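Local atomic coordinates of YCAC GENE product (Escherichia coli, PDB entry 1YAC), a protein that is an octameric, probable hydrolase of unknown specificity that carries an isochorismatase domain. Residues A[29-34]-A[146-151]; A[38-43]-A[70-75]; A[48-53]-A[181-186]; A[163-168]-A[189-194]. One frame throughout, in Å; residues are numbered along the deposited sequence.

Interaction 1 of 4, residues A[29-34]-A[146-151]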
loop_
_atom_site.group_PDB
_atom_site.type_symbol
_atom_site.label_atom_id
_atom_site.label_comp_id
_atom_site.label_asym_id
_atom_site.label_seq_id
_atom_site.Cartn_x
_atom_site.Cartn_y
_atom_site.Cartn_z
ATOM N N ARG A 29 -9.904 -5.230 -11.563
ATOM C CA ARG A 29 -8.688 -5.377 -10.767
ATOM C C ARG A 29 -8.634 -4.378 -9.625
ATOM O O ARG A 29 -7.654 -4.377 -8.859
ATOM C CB ARG A 29 -7.437 -5.235 -11.644
ATOM C CG ARG A 29 -7.252 -6.358 -12.663
ATOM C CD ARG A 29 -6.010 -6.143 -13.529
ATOM N NE ARG A 29 -5.795 -7.270 -14.437
ATOM C CZ ARG A 29 -5.157 -8.398 -14.112
ATOM N NH1 ARG A 29 -4.648 -8.566 -12.884
ATOM N NH2 ARG A 29 -5.057 -9.379 -15.012
ATOM N N ASP A 30 -9.663 -3.531 -9.487
ATOM C CA ASP A 30 -9.640 -2.558 -8.392
ATOM C C ASP A 30 -10.157 -3.191 -7.090
ATOM O O ASP A 30 -9.926 -2.676 -5.998
ATOM C CB ASP A 30 -10.383 -1.253 -8.748
ATOM C CG ASP A 30 -11.883 -1.414 -8.743
ATOM O OD1 ASP A 30 -12.352 -2.433 -9.273
ATOM O OD2 ASP A 30 -12.598 -0.534 -8.185
ATOM N N ILE A 31 -10.865 -4.305 -7.211
ATOM C CA ILE A 31 -11.365 -5.032 -6.050
ATOM C C ILE A 31 -10.939 -6.480 -6.316
ATOM O O ILE A 31 -11.253 -7.015 -7.383
ATOM C CB ILE A 31 -12.914 -4.969 -5.938
ATOM C CG1 ILE A 31 -13.377 -3.524 -5.723
ATOM C CG2 ILE A 31 -13.386 -5.842 -4.766
ATOM C CD1 ILE A 31 -14.888 -3.378 -5.673
ATOM N N GLU A 32 -10.222 -7.099 -5.370
ATOM C CA GLU A 32 -9.736 -8.468 -5.549
ATOM C C GLU A 32 -10.909 -9.415 -5.777
ATOM O O GLU A 32 -11.982 -9.235 -5.203
ATOM C CB GLU A 32 -8.787 -8.895 -4.415
ATOM C CG GLU A 32 -9.415 -9.193 -3.091
ATOM C CD GLU A 32 -9.814 -10.663 -2.909
ATOM O OE1 GLU A 32 -9.359 -11.572 -3.677
ATOM O OE2 GLU A 32 -10.591 -10.897 -1.965
ATOM N N PRO A 33 -10.701 -10.461 -6.591
ATOM C CA PRO A 33 -11.739 -11.438 -6.936
ATOM C C PRO A 33 -12.541 -12.161 -5.869
ATOM O O PRO A 33 -13.744 -12.359 -6.059
ATOM C CB PRO A 33 -11.016 -12.391 -7.899
ATOM C CG PRO A 33 -9.591 -12.334 -7.426
ATOM C CD PRO A 33 -9.389 -10.875 -7.142
ATOM N N ASP A 34 -11.914 -12.591 -4.775
ATOM C CA ASP A 34 -12.676 -13.305 -3.744
ATOM C C ASP A 34 -13.705 -12.367 -3.105
ATOM O O ASP A 34 -14.878 -12.727 -2.932
ATOM C CB ASP A 34 -11.740 -13.899 -2.697
ATOM C CG ASP A 34 -10.729 -14.880 -3.301
ATOM O OD1 ASP A 34 -11.045 -15.575 -4.298
ATOM O OD2 ASP A 34 -9.608 -14.942 -2.778
ATOM N N ILE A 146 -7.845 4.617 -9.869
ATOM C CA ILE A 146 -8.038 5.879 -10.580
ATOM C C ILE A 146 -9.328 5.847 -11.414
ATOM O O ILE A 146 -10.124 6.780 -11.352
ATOM C CB ILE A 146 -6.845 6.221 -11.492
ATOM C CG1 ILE A 146 -5.618 6.541 -10.633
ATOM C CG2 ILE A 146 -7.191 7.398 -12.412
ATOM C CD1 ILE A 146 -4.359 6.868 -11.432
ATOM N N THR A 147 -9.555 4.768 -12.160
ATOM C CA THR A 147 -10.763 4.677 -12.983
ATOM C C THR A 147 -11.980 4.631 -12.070
ATOM O O THR A 147 -13.025 5.230 -12.376
ATOM C CB THR A 147 -10.742 3.464 -13.965
ATOM O OG1 THR A 147 -10.616 2.229 -13.242
ATOM C CG2 THR A 147 -9.565 3.598 -14.942
ATOM N N ARG A 148 -11.828 3.975 -10.921
ATOM C CA ARG A 148 -12.908 3.892 -9.947
ATOM C C ARG A 148 -13.215 5.257 -9.313
ATOM O O ARG A 148 -14.342 5.740 -9.395
ATOM C CB ARG A 148 -12.565 2.912 -8.825
ATOM C CG ARG A 148 -13.647 2.855 -7.737
ATOM C CD ARG A 148 -13.335 1.867 -6.641
ATOM N NE ARG A 148 -12.312 2.342 -5.724
ATOM C CZ ARG A 148 -11.358 1.591 -5.169
ATOM N NH1 ARG A 148 -11.233 0.299 -5.429
ATOM N NH2 ARG A 148 -10.576 2.131 -4.258
ATOM N N HIS A 149 -12.218 5.860 -8.665
ATOM C CA HIS A 149 -12.415 7.136 -7.981
ATOM C C HIS A 149 -12.866 8.271 -8.891
ATOM O O HIS A 149 -13.628 9.141 -8.464
ATOM C CB HIS A 149 -11.180 7.516 -7.153
ATOM C CG HIS A 149 -10.948 6.623 -5.967
ATOM N ND1 HIS A 149 -9.687 6.329 -5.491
ATOM C CD2 HIS A 149 -11.816 5.953 -5.167
ATOM C CE1 HIS A 149 -9.787 5.510 -4.456
ATOM N NE2 HIS A 149 -11.067 5.266 -4.236
ATOM N N SER A 150 -12.407 8.267 -10.139
ATOM C CA SER A 150 -12.820 9.277 -11.110
ATOM C C SER A 150 -14.331 9.128 -11.346
ATOM O O SER A 150 -15.079 10.119 -11.357
ATOM C CB SER A 150 -12.033 9.114 -12.415
ATOM O OG SER A 150 -10.671 9.516 -12.227
ATOM N N ALA A 151 -14.776 7.881 -11.456
ATOM C CA ALA A 151 -16.186 7.577 -11.652
ATOM C C ALA A 151 -17.001 7.988 -10.420
ATOM O O ALA A 151 -18.090 8.545 -10.557
ATOM C CB ALA A 151 -16.364 6.090 -11.931
#
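Asp30 and Arg148 carry this contact, which buries 127 Å² in all, and Ile31 adds a slight touch. The charged groups meet through a single carboxylate oxygen: Arg148 NH1 donates to Asp30 OD2 at 3.2 Å with an N-H...O angle of 150°, a salt bridge. OD2 lies at the guanidinium edge, somewhat tilted from its plane, and is itself met from above the carboxylate plane, the two flat groups being turned 45° apart. Arg148 leaves the helix with CG anti to the backbone N (chi1 177°) and runs out past OD2 with CB, CG and CD beside it; a bend at chi3 then brings NH1 round to the same oxygen. Asp30 OD1 is held by Thr142 N, a second bond that fixes the rotation of the carboxylate. CG1 of Ile31 lies 4.4 Å from Arg148 NH1. A leucine in place of Arg148 would probably leave Asp30 OD2 without its charged mate and the carboxylate with the Thr142 N bond to OD1. Glu32 N-caps the next helix, OE1 accepting from Asp34 N at 3.0 Å. The salt bridge joins the loop leading into helix 33-49 to helix 145-158, within the three-layer alpha-beta-alpha sandwich of the isochorismatase fold.

Interaction 2 of 4, residues A[38-43]-A[70-75]; sequences NNVLAL and PELKAQ
Leu41 of helix 33-49 and Glu71 of the short helix 70-75 make the closest approach here, and theirs are also the nearest CA atoms across the segments, 7.6 Å apart. Glu71 can be followed outward. Its CB, directed at the other helix, lies 3.6 Å from Leu41 CD2. CG comes next and stays on the same methyl, at 3.8 Å; it stands anti to the carbonyl carbon (chi1 -70°). The chain then bends at chi2, 91°, and CD is still 4.2 Å from Leu41 CD2, at the limit of contact. Beyond it the carboxylate turns to another molecule: OE2 forms a salt bridge with Arg195 of a neighbouring subunit. A single leucine methyl therefore covers the aliphatic part of an acid whose charged end serves the subunit interface.

Deeper in, Val40 CG1 meets Leu72 CD1 at 4.3 Å, a looser apolar pair on the side facing the sheet, where both residues also touch His20. A water links the backbone of Leu41 to the last residue of helix 70-75, hydrogen-bonded to Leu41 O (2.9 Å) and Gln75 OE1 (2.7 Å). Just beyond, Gln75 bonds directly to helix 33-49, NE2 to Asp45 and O to Lys48. Between the two segments themselves, whose whole contact buries 179 Å², no direct hydrogen bond forms, which implies cohesion by exclusion of solvent more than by directed bonds.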
loop_
_atom_site.group_PDB
_atom_site.type_symbol
_atom_site.label_atom_id
_atom_site.label_comp_id
_atom_site.label_asym_id
_atom_site.label_seq_id
_atom_site.Cartn_x
_atom_site.Cartn_y
_atom_site.Cartn_z
ATOM N N ASN A 38 -17.933 -12.394 -3.728
ATOM C CA ASN A 38 -18.815 -12.413 -2.566
ATOM C C ASN A 38 -19.786 -11.236 -2.567
ATOM O O ASN A 38 -20.986 -11.409 -2.313
ATOM C CB ASN A 38 -18.010 -12.392 -1.269
ATOM C CG ASN A 38 -18.899 -12.372 -0.036
ATOM O OD1 ASN A 38 -19.719 -13.283 0.176
ATOM N ND2 ASN A 38 -18.763 -11.329 0.773
ATOM N N ASN A 39 -19.270 -10.045 -2.868
ATOM C CA ASN A 39 -20.079 -8.819 -2.892
ATOM C C ASN A 39 -21.167 -8.844 -3.967
ATOM O O ASN A 39 -22.310 -8.440 -3.721
ATOM C CB ASN A 39 -19.183 -7.590 -3.079
ATOM C CG ASN A 39 -18.339 -7.280 -1.843
ATOM O OD1 ASN A 39 -18.534 -7.871 -0.777
ATOM N ND2 ASN A 39 -17.401 -6.344 -1.979
ATOM N N VAL A 40 -20.817 -9.291 -5.166
ATOM C CA VAL A 40 -21.800 -9.374 -6.247
ATOM C C VAL A 40 -22.907 -10.371 -5.866
ATOM O O VAL A 40 -24.109 -10.103 -6.050
ATOM C CB VAL A 40 -21.131 -9.810 -7.582
ATOM C CG1 VAL A 40 -22.188 -10.075 -8.669
ATOM C CG2 VAL A 40 -20.172 -8.725 -8.053
ATOM N N LEU A 41 -22.511 -11.513 -5.315
ATOM C CA LEU A 41 -23.493 -12.520 -4.918
ATOM C C LEU A 41 -24.320 -12.019 -3.735
ATOM O O LEU A 41 -25.487 -12.370 -3.592
ATOM C CB LEU A 41 -22.808 -13.849 -4.585
ATOM C CG LEU A 41 -22.024 -14.471 -5.745
ATOM C CD1 LEU A 41 -21.478 -15.830 -5.318
ATOM C CD2 LEU A 41 -22.924 -14.619 -6.960
ATOM N N ALA A 42 -23.710 -11.207 -2.883
ATOM C CA ALA A 42 -24.409 -10.654 -1.728
ATOM C C ALA A 42 -25.521 -9.749 -2.225
ATOM O O ALA A 42 -26.645 -9.812 -1.717
ATOM C CB ALA A 42 -23.445 -9.873 -0.844
ATOM N N LEU A 43 -25.205 -8.935 -3.237
ATOM C CA LEU A 43 -26.162 -8.005 -3.837
ATOM C C LEU A 43 -27.309 -8.782 -4.472
ATOM O O LEU A 43 -28.471 -8.417 -4.317
ATOM C CB LEU A 43 -25.491 -7.112 -4.889
ATOM C CG LEU A 43 -26.406 -6.080 -5.584
ATOM C CD1 LEU A 43 -27.138 -5.183 -4.566
ATOM C CD2 LEU A 43 -25.570 -5.234 -6.539
ATOM N N PRO A 70 -23.413 -17.286 -14.233
ATOM C CA PRO A 70 -24.496 -18.236 -13.970
ATOM C C PRO A 70 -25.359 -17.991 -12.732
ATOM O O PRO A 70 -26.578 -18.181 -12.783
ATOM C CB PRO A 70 -23.766 -19.574 -13.899
ATOM C CG PRO A 70 -22.624 -19.376 -14.831
ATOM C CD PRO A 70 -22.145 -18.008 -14.452
ATOM N N GLU A 71 -24.742 -17.568 -11.635
ATOM C CA GLU A 71 -25.476 -17.320 -10.403
ATOM C C GLU A 71 -26.629 -16.342 -10.575
ATOM O O GLU A 71 -27.746 -16.613 -10.139
ATOM C CB GLU A 71 -24.548 -16.821 -9.287
ATOM C CG GLU A 71 -23.584 -17.864 -8.746
ATOM C CD GLU A 71 -22.254 -17.876 -9.475
ATOM O OE1 GLU A 71 -22.157 -17.248 -10.548
ATOM O OE2 GLU A 71 -21.295 -18.502 -8.970
ATOM N N LEU A 72 -26.368 -15.225 -11.243
ATOM C CA LEU A 72 -27.397 -14.209 -11.438
ATOM C C LEU A 72 -28.523 -14.713 -12.328
ATOM O O LEU A 72 -29.704 -14.531 -12.029
ATOM C CB LEU A 72 -26.771 -12.921 -11.988
ATOM C CG LEU A 72 -25.741 -12.299 -11.037
ATOM C CD1 LEU A 72 -25.102 -11.053 -11.668
ATOM C CD2 LEU A 72 -26.405 -11.946 -9.704
ATOM N N LYS A 73 -28.146 -15.366 -13.414
ATOM C CA LYS A 73 -29.099 -15.938 -14.358
ATOM C C LYS A 73 -30.020 -16.922 -13.627
ATOM O O LYS A 73 -31.248 -16.885 -13.771
ATOM C CB LYS A 73 -28.304 -16.680 -15.426
ATOM C CG LYS A 73 -29.011 -16.941 -16.722
ATOM C CD LYS A 73 -27.982 -17.489 -17.693
ATOM C CE LYS A 73 -26.784 -16.532 -17.801
ATOM N NZ LYS A 73 -25.507 -17.203 -18.217
ATOM N N ALA A 74 -29.412 -17.787 -12.815
ATOM C CA ALA A 74 -30.142 -18.792 -12.049
ATOM C C ALA A 74 -31.029 -18.181 -10.965
ATOM O O ALA A 74 -32.125 -18.675 -10.693
ATOM C CB ALA A 74 -29.152 -19.786 -11.416
ATOM N N GLN A 75 -30.558 -17.096 -10.361
ATOM C CA GLN A 75 -31.288 -16.443 -9.281
ATOM C C GLN A 75 -32.491 -15.611 -9.711
ATOM O O GLN A 75 -33.454 -15.460 -8.956
ATOM C CB GLN A 75 -30.333 -15.573 -8.468
ATOM C CG GLN A 75 -30.925 -15.034 -7.181
ATOM C CD GLN A 75 -29.850 -14.548 -6.236
ATOM O OE1 GLN A 75 -28.963 -13.809 -6.702
ATOM N NE2 GLN A 75 -29.880 -14.923 -5.038
HETATM O O HOH W 1 -26.405 -14.129 -5.758
#

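Interaction 3 of 4, residues A[48-53]-A[181-186]; sequences KYFNLP and AGLATL. Unlike the reference sequence in segment 181-186: Ala181 (reference Glu).
Tyr49, at the end of helix 33-49, lays its ring against the backbone of Gly182 and Leu183 in helix 180-190. With CG anti to the backbone N (chi1 176°), the ring extends away from its own helix to reach the other. CE1 comes to 3.8 Å from Gly182 CA, and Gly182 O stands over one ring face, toward the rim. The hydroxyl ends beside the helix backbone: OH is 3.7 Å from Gly182 CA. It lies 3.5 Å from Leu183 N as well, but the angle is too poor for a hydrogen bond; its main partner is Asp179 OD2, with a weak bond to His173 NE2, and Asp179 OD1 in turn receives Gly182 N. The absence of a CB on Gly182 lets the hydroxyl come this close, a modelled CB lying 2.6 Å from Tyr49 OH.

Phe50, with chi1 -70°, turns its ring beside Tyr49, so that Tyr49 CD2 sits over its centre and Phe50 CZ meets Leu183 CD1 at 4.2 Å. The same methyl lies 4.4 Å from Tyr49 CE2, so one leucine branch serves both aromatic rings. A serine at Tyr49 would probably open a gap over Gly182 and leave Asp179 OD2 without its hydroxyl partner. Past these rings Asn51, at positive phi, ends the helix in a Schellman motif, the turn by which helix 33-49 passes toward strand 54-59 in this alternating alpha/beta fold.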
loop_
_atom_site.group_PDB
_atom_site.type_symbol
_atom_site.label_atom_id
_atom_site.label_comp_id
_atom_site.label_asym_id
_atom_site.label_seq_id
_atom_site.Cartn_x
_atom_site.Cartn_y
_atom_site.Cartn_z
ATOM N N LYS A 48 -32.993 -10.557 -3.983
ATOM C CA LYS A 48 -33.940 -11.655 -3.883
ATOM C C LYS A 48 -34.642 -11.644 -2.521
ATOM O O LYS A 48 -35.878 -11.737 -2.445
ATOM C CB LYS A 48 -33.221 -12.990 -4.100
ATOM C CG LYS A 48 -34.116 -14.205 -3.947
ATOM C CD LYS A 48 -34.433 -14.866 -5.273
ATOM C CE LYS A 48 -35.135 -13.939 -6.232
ATOM N NZ LYS A 48 -35.607 -14.689 -7.431
ATOM N N TYR A 49 -33.857 -11.496 -1.457
ATOM C CA TYR A 49 -34.397 -11.475 -0.096
ATOM C C TYR A 49 -35.463 -10.390 0.111
ATOM O O TYR A 49 -36.514 -10.640 0.709
ATOM C CB TYR A 49 -33.274 -11.291 0.928
ATOM C CG TYR A 49 -33.784 -11.154 2.349
ATOM C CD1 TYR A 49 -34.422 -12.218 2.986
ATOM C CD2 TYR A 49 -33.651 -9.956 3.044
ATOM C CE1 TYR A 49 -34.914 -12.089 4.278
ATOM C CE2 TYR A 49 -34.141 -9.817 4.332
ATOM C CZ TYR A 49 -34.769 -10.891 4.944
ATOM O OH TYR A 49 -35.231 -10.766 6.242
ATOM N N PHE A 50 -35.155 -9.174 -0.334
ATOM C CA PHE A 50 -36.077 -8.061 -0.209
ATOM C C PHE A 50 -37.129 -8.058 -1.305
ATOM O O PHE A 50 -37.966 -7.159 -1.344
ATOM C CB PHE A 50 -35.318 -6.732 -0.208
ATOM C CG PHE A 50 -34.507 -6.508 1.032
ATOM C CD1 PHE A 50 -35.140 -6.293 2.258
ATOM C CD2 PHE A 50 -33.116 -6.580 0.994
ATOM C CE1 PHE A 50 -34.402 -6.160 3.426
ATOM C CE2 PHE A 50 -32.365 -6.448 2.168
ATOM C CZ PHE A 50 -33.013 -6.239 3.385
ATOM N N ASN A 51 -37.075 -9.027 -2.222
ATOM C CA ASN A 51 -38.068 -9.082 -3.294
ATOM C C ASN A 51 -38.119 -7.818 -4.135
ATOM O O ASN A 51 -39.200 -7.338 -4.461
ATOM C CB ASN A 51 -39.464 -9.307 -2.715
ATOM C CG ASN A 51 -39.788 -10.744 -2.547
ATOM O OD1 ASN A 51 -39.832 -11.263 -1.443
ATOM N ND2 ASN A 51 -40.060 -11.397 -3.633
ATOM N N LEU A 52 -36.968 -7.272 -4.498
ATOM C CA LEU A 52 -36.955 -6.057 -5.294
ATOM C C LEU A 52 -36.970 -6.377 -6.768
ATOM O O LEU A 52 -36.251 -7.277 -7.208
ATOM C CB LEU A 52 -35.691 -5.242 -5.003
ATOM C CG LEU A 52 -35.388 -4.939 -3.550
ATOM C CD1 LEU A 52 -34.026 -4.221 -3.482
ATOM C CD2 LEU A 52 -36.496 -4.093 -2.935
ATOM N N PRO A 53 -37.818 -5.680 -7.553
ATOM C CA PRO A 53 -37.862 -5.939 -8.998
ATOM C C PRO A 53 -36.428 -5.780 -9.475
ATOM O O PRO A 53 -35.788 -4.760 -9.180
ATOM C CB PRO A 53 -38.739 -4.793 -9.515
ATOM C CG PRO A 53 -39.732 -4.640 -8.407
ATOM C CD PRO A 53 -38.824 -4.673 -7.168
ATOM N N ALA A 181 -33.889 -13.973 11.485
ATOM C CA ALA A 181 -33.229 -15.098 10.833
ATOM C C ALA A 181 -32.852 -14.834 9.377
ATOM O O ALA A 181 -31.754 -15.188 8.944
ATOM C CB ALA A 181 -34.097 -16.350 10.935
ATOM N N GLY A 182 -33.754 -14.199 8.639
ATOM C CA GLY A 182 -33.499 -13.900 7.243
ATOM C C GLY A 182 -32.311 -12.984 7.024
ATOM O O GLY A 182 -31.430 -13.282 6.204
ATOM N N LEU A 183 -32.280 -11.864 7.739
ATOM C CA LEU A 183 -31.176 -10.921 7.591
ATOM C C LEU A 183 -29.884 -11.555 8.102
ATOM O O LEU A 183 -28.831 -11.424 7.480
ATOM C CB LEU A 183 -31.453 -9.633 8.361
ATOM C CG LEU A 183 -30.537 -8.458 8.015
ATOM C CD1 LEU A 183 -30.898 -7.928 6.619
ATOM C CD2 LEU A 183 -30.687 -7.359 9.075
ATOM N N ALA A 184 -29.984 -12.260 9.226
ATOM C CA ALA A 184 -28.837 -12.926 9.825
ATOM C C ALA A 184 -28.219 -13.926 8.851
ATOM O O ALA A 184 -26.999 -14.065 8.791
ATOM C CB ALA A 184 -29.254 -13.638 11.110
ATOM N N THR A 185 -29.065 -14.632 8.105
ATOM C CA THR A 185 -28.596 -15.608 7.130
ATOM C C THR A 185 -27.833 -14.912 6.011
ATOM O O THR A 185 -26.745 -15.357 5.624
ATOM C CB THR A 185 -29.774 -16.441 6.553
ATOM O OG1 THR A 185 -30.346 -17.224 7.605
ATOM C CG2 THR A 185 -29.296 -17.393 5.461
ATOM N N LEU A 186 -28.380 -13.800 5.524
ATOM C CA LEU A 186 -27.739 -13.031 4.458
ATOM C C LEU A 186 -26.356 -12.575 4.931
ATOM O O LEU A 186 -25.366 -12.713 4.213
ATOM C CB LEU A 186 -28.589 -11.806 4.094
ATOM C CG LEU A 186 -27.990 -10.817 3.076
ATOM C CD1 LEU A 186 -28.069 -11.413 1.676
ATOM C CD2 LEU A 186 -28.746 -9.485 3.123
#

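Interaction 4 of 4, residues A[163-168]-A[189-194]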
loop_
_atom_site.group_PDB
_atom_site.type_symbol
_atom_site.label_atom_id
_atom_site.label_comp_id
_atom_site.label_asym_id
_atom_site.label_seq_id
_atom_site.Cartn_x
_atom_site.Cartn_y
_atom_site.Cartn_z
ATOM N N MET A 163 -23.147 3.927 -2.074
ATOM C CA MET A 163 -23.407 2.999 -0.991
ATOM C C MET A 163 -22.684 1.666 -1.229
ATOM O O MET A 163 -22.061 1.445 -2.279
ATOM C CB MET A 163 -24.929 2.785 -0.843
ATOM C CG MET A 163 -25.660 3.956 -0.112
ATOM S SD MET A 163 -27.383 3.618 0.113
ATOM C CE MET A 163 -27.372 2.701 1.598
ATOM N N THR A 164 -22.699 0.812 -0.215
ATOM C CA THR A 164 -22.073 -0.500 -0.322
ATOM C C THR A 164 -23.144 -1.524 0.052
ATOM O O THR A 164 -24.105 -1.174 0.744
ATOM C CB THR A 164 -20.761 -0.570 0.509
ATOM O OG1 THR A 164 -20.936 0.091 1.765
ATOM C CG2 THR A 164 -19.642 0.159 -0.258
ATOM N N TRP A 165 -22.994 -2.771 -0.388
ATOM C CA TRP A 165 -24.049 -3.754 -0.168
ATOM C C TRP A 165 -24.589 -3.941 1.237
ATOM O O TRP A 165 -25.800 -4.029 1.412
ATOM C CB TRP A 165 -23.751 -5.106 -0.865
ATOM C CG TRP A 165 -22.860 -6.039 -0.109
ATOM C CD1 TRP A 165 -21.528 -6.258 -0.323
ATOM C CD2 TRP A 165 -23.236 -6.868 0.999
ATOM N NE1 TRP A 165 -21.050 -7.170 0.592
ATOM C CE2 TRP A 165 -22.078 -7.559 1.415
ATOM C CE3 TRP A 165 -24.442 -7.092 1.683
ATOM C CZ2 TRP A 165 -22.087 -8.458 2.487
ATOM C CZ3 TRP A 165 -24.453 -7.982 2.747
ATOM C CH2 TRP A 165 -23.282 -8.655 3.141
ATOM N N PHE A 166 -23.715 -3.989 2.238
ATOM C CA PHE A 166 -24.182 -4.182 3.610
ATOM C C PHE A 166 -25.028 -2.976 4.029
ATOM O O PHE A 166 -26.104 -3.139 4.622
ATOM C CB PHE A 166 -23.001 -4.401 4.561
ATOM C CG PHE A 166 -23.401 -4.563 6.006
ATOM C CD1 PHE A 166 -23.832 -5.796 6.492
ATOM C CD2 PHE A 166 -23.302 -3.489 6.890
ATOM C CE1 PHE A 166 -24.151 -5.959 7.838
ATOM C CE2 PHE A 166 -23.620 -3.643 8.235
ATOM C CZ PHE A 166 -24.044 -4.883 8.707
ATOM N N GLY A 167 -24.564 -1.778 3.664
ATOM C CA GLY A 167 -25.309 -0.567 3.962
ATOM C C GLY A 167 -26.672 -0.588 3.274
ATOM O O GLY A 167 -27.690 -0.211 3.873
ATOM N N VAL A 168 -26.690 -1.026 2.012
ATOM C CA VAL A 168 -27.926 -1.139 1.220
ATOM C C VAL A 168 -28.923 -2.073 1.950
ATOM O O VAL A 168 -30.087 -1.718 2.167
ATOM C CB VAL A 168 -27.623 -1.705 -0.226
ATOM C CG1 VAL A 168 -28.922 -2.050 -0.974
ATOM C CG2 VAL A 168 -26.808 -0.690 -1.046
ATOM N N ASN A 189 -23.855 -15.552 5.425
ATOM C CA ASN A 189 -23.407 -16.076 4.134
ATOM C C ASN A 189 -22.420 -15.184 3.404
ATOM O O ASN A 189 -21.685 -15.658 2.542
ATOM C CB ASN A 189 -24.603 -16.308 3.200
ATOM C CG ASN A 189 -25.507 -17.428 3.685
ATOM O OD1 ASN A 189 -25.033 -18.385 4.287
ATOM N ND2 ASN A 189 -26.799 -17.245 3.562
ATOM N N HIS A 190 -22.389 -13.898 3.767
ATOM C CA HIS A 190 -21.526 -12.946 3.085
ATOM C C HIS A 190 -20.526 -12.129 3.902
ATOM O O HIS A 190 -19.825 -11.280 3.355
ATOM C CB HIS A 190 -22.387 -12.030 2.211
ATOM C CG HIS A 190 -23.133 -12.773 1.154
ATOM N ND1 HIS A 190 -22.511 -13.353 0.067
ATOM C CD2 HIS A 190 -24.449 -13.072 1.032
ATOM C CE1 HIS A 190 -23.413 -13.963 -0.686
ATOM N NE2 HIS A 190 -24.592 -13.805 -0.116
ATOM N N ILE A 191 -20.439 -12.411 5.193
ATOM C CA ILE A 191 -19.491 -11.707 6.049
ATOM C C ILE A 191 -18.867 -12.750 6.983
ATOM O O ILE A 191 -19.427 -13.057 8.043
ATOM C CB ILE A 191 -20.196 -10.612 6.897
ATOM C CG1 ILE A 191 -21.052 -9.710 6.002
ATOM C CG2 ILE A 191 -19.158 -9.784 7.665
ATOM C CD1 ILE A 191 -21.989 -8.810 6.786
ATOM N N PRO A 192 -17.716 -13.335 6.592
ATOM C CA PRO A 192 -17.050 -14.345 7.424
ATOM C C PRO A 192 -16.942 -13.949 8.897
ATOM O O PRO A 192 -17.183 -14.775 9.781
ATOM C CB PRO A 192 -15.675 -14.463 6.768
ATOM C CG PRO A 192 -16.012 -14.307 5.303
ATOM C CD PRO A 192 -16.986 -13.131 5.326
ATOM N N ASP A 193 -16.610 -12.686 9.163
ATOM C CA ASP A 193 -16.474 -12.212 10.540
ATOM C C ASP A 193 -17.786 -12.333 11.315
ATOM O O ASP A 193 -17.788 -12.732 12.484
ATOM C CB ASP A 193 -15.962 -10.761 10.577
ATOM C CG ASP A 193 -14.517 -10.622 10.057
ATOM O OD1 ASP A 193 -13.663 -11.496 10.355
ATOM O OD2 ASP A 193 -14.234 -9.625 9.363
ATOM N N TYR A 194 -18.895 -12.014 10.655
ATOM C CA TYR A 194 -20.195 -12.088 11.300
ATOM C C TYR A 194 -20.585 -13.544 11.529
ATOM O O TYR A 194 -21.115 -13.896 12.591
ATOM C CB TYR A 194 -21.277 -11.386 10.476
ATOM C CG TYR A 194 -22.473 -11.054 11.339
ATOM C CD1 TYR A 194 -22.385 -10.047 12.301
ATOM C CD2 TYR A 194 -23.668 -11.779 11.245
ATOM C CE1 TYR A 194 -23.438 -9.762 13.151
ATOM C CE2 TYR A 194 -24.748 -11.495 12.107
ATOM C CZ TYR A 194 -24.611 -10.480 13.053
ATOM O OH TYR A 194 -25.638 -10.137 13.901
#
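Trp165 and Phe166 open helix 165-173 and face His190 and Ile191, which lie where helix 180-190 gives way to helix 192-204. The backbones stay well apart: the nearest CA atoms, of Phe166 and His190, are 9.2 Å from each other, and the gap is bridged mainly by side chains. Val168 N donates to Thr164 O in the first turn of helix 165-173, with Thr164 at the N-cap position, whereas Ile191 holds the N-cap position of the next helix. With phi -139° and psi 93°, Ile191 is the extended residue before helix 192-204.

Trp165 takes a first torsion that sets CG between the backbone N and the carbonyl carbon, and from there the indole's six-membered ring reaches across. CZ2 meets His190 CB at 3.6 Å, and CH2 lies 3.8 Å from Ile191 CG1. The imidazole points an edge at the face of that ring in a T-shaped pair, with centroids 5.9 Å apart and planes at 74°. Helices 165-173 and 180-190 follow the last strand of the parallel sheet, 161-163, and pack on helix 33-49 through Trp165 and His190 in the alpha-beta-alpha sandwich. Both rings also have polar partners there: Trp165 NE1 bonds to Asn39 OD1, and His190 NE2 to Asp45 OD2.

Successive carbons of one Ile191 branch serve different rings. While CG1 stays with the indole, CD1 continues to Phe166 CD1 at 3.5 Å, and these two side chains cross at about a right angle. Phe166 also meets Phe143 of a neighbouring subunit edge-to-face.

From the N terminus, the loop before helix 33-49 opens interaction 1, and the helix itself supplies a segment to interaction 2 and, at its end, to interaction 3. Interaction 2 closes first, a short loop at 70-75 that includes strand 54-59 and is nested in the long loop that interaction 1 closes at 146-151. Interaction 3 crosses both, closing only at 181-186. Interaction 4 opens at 163-168, after interaction 1 has closed, and crosses interaction 3 by ending at 189-194. Interactions 2 and 4 touch through Asn38, Asn39 and Ala42, while interactions 2 and 3 meet at Gln75 and Lys48. Helix 33-49 is thereby tied to helices 70-75, 165-173 and 180-190.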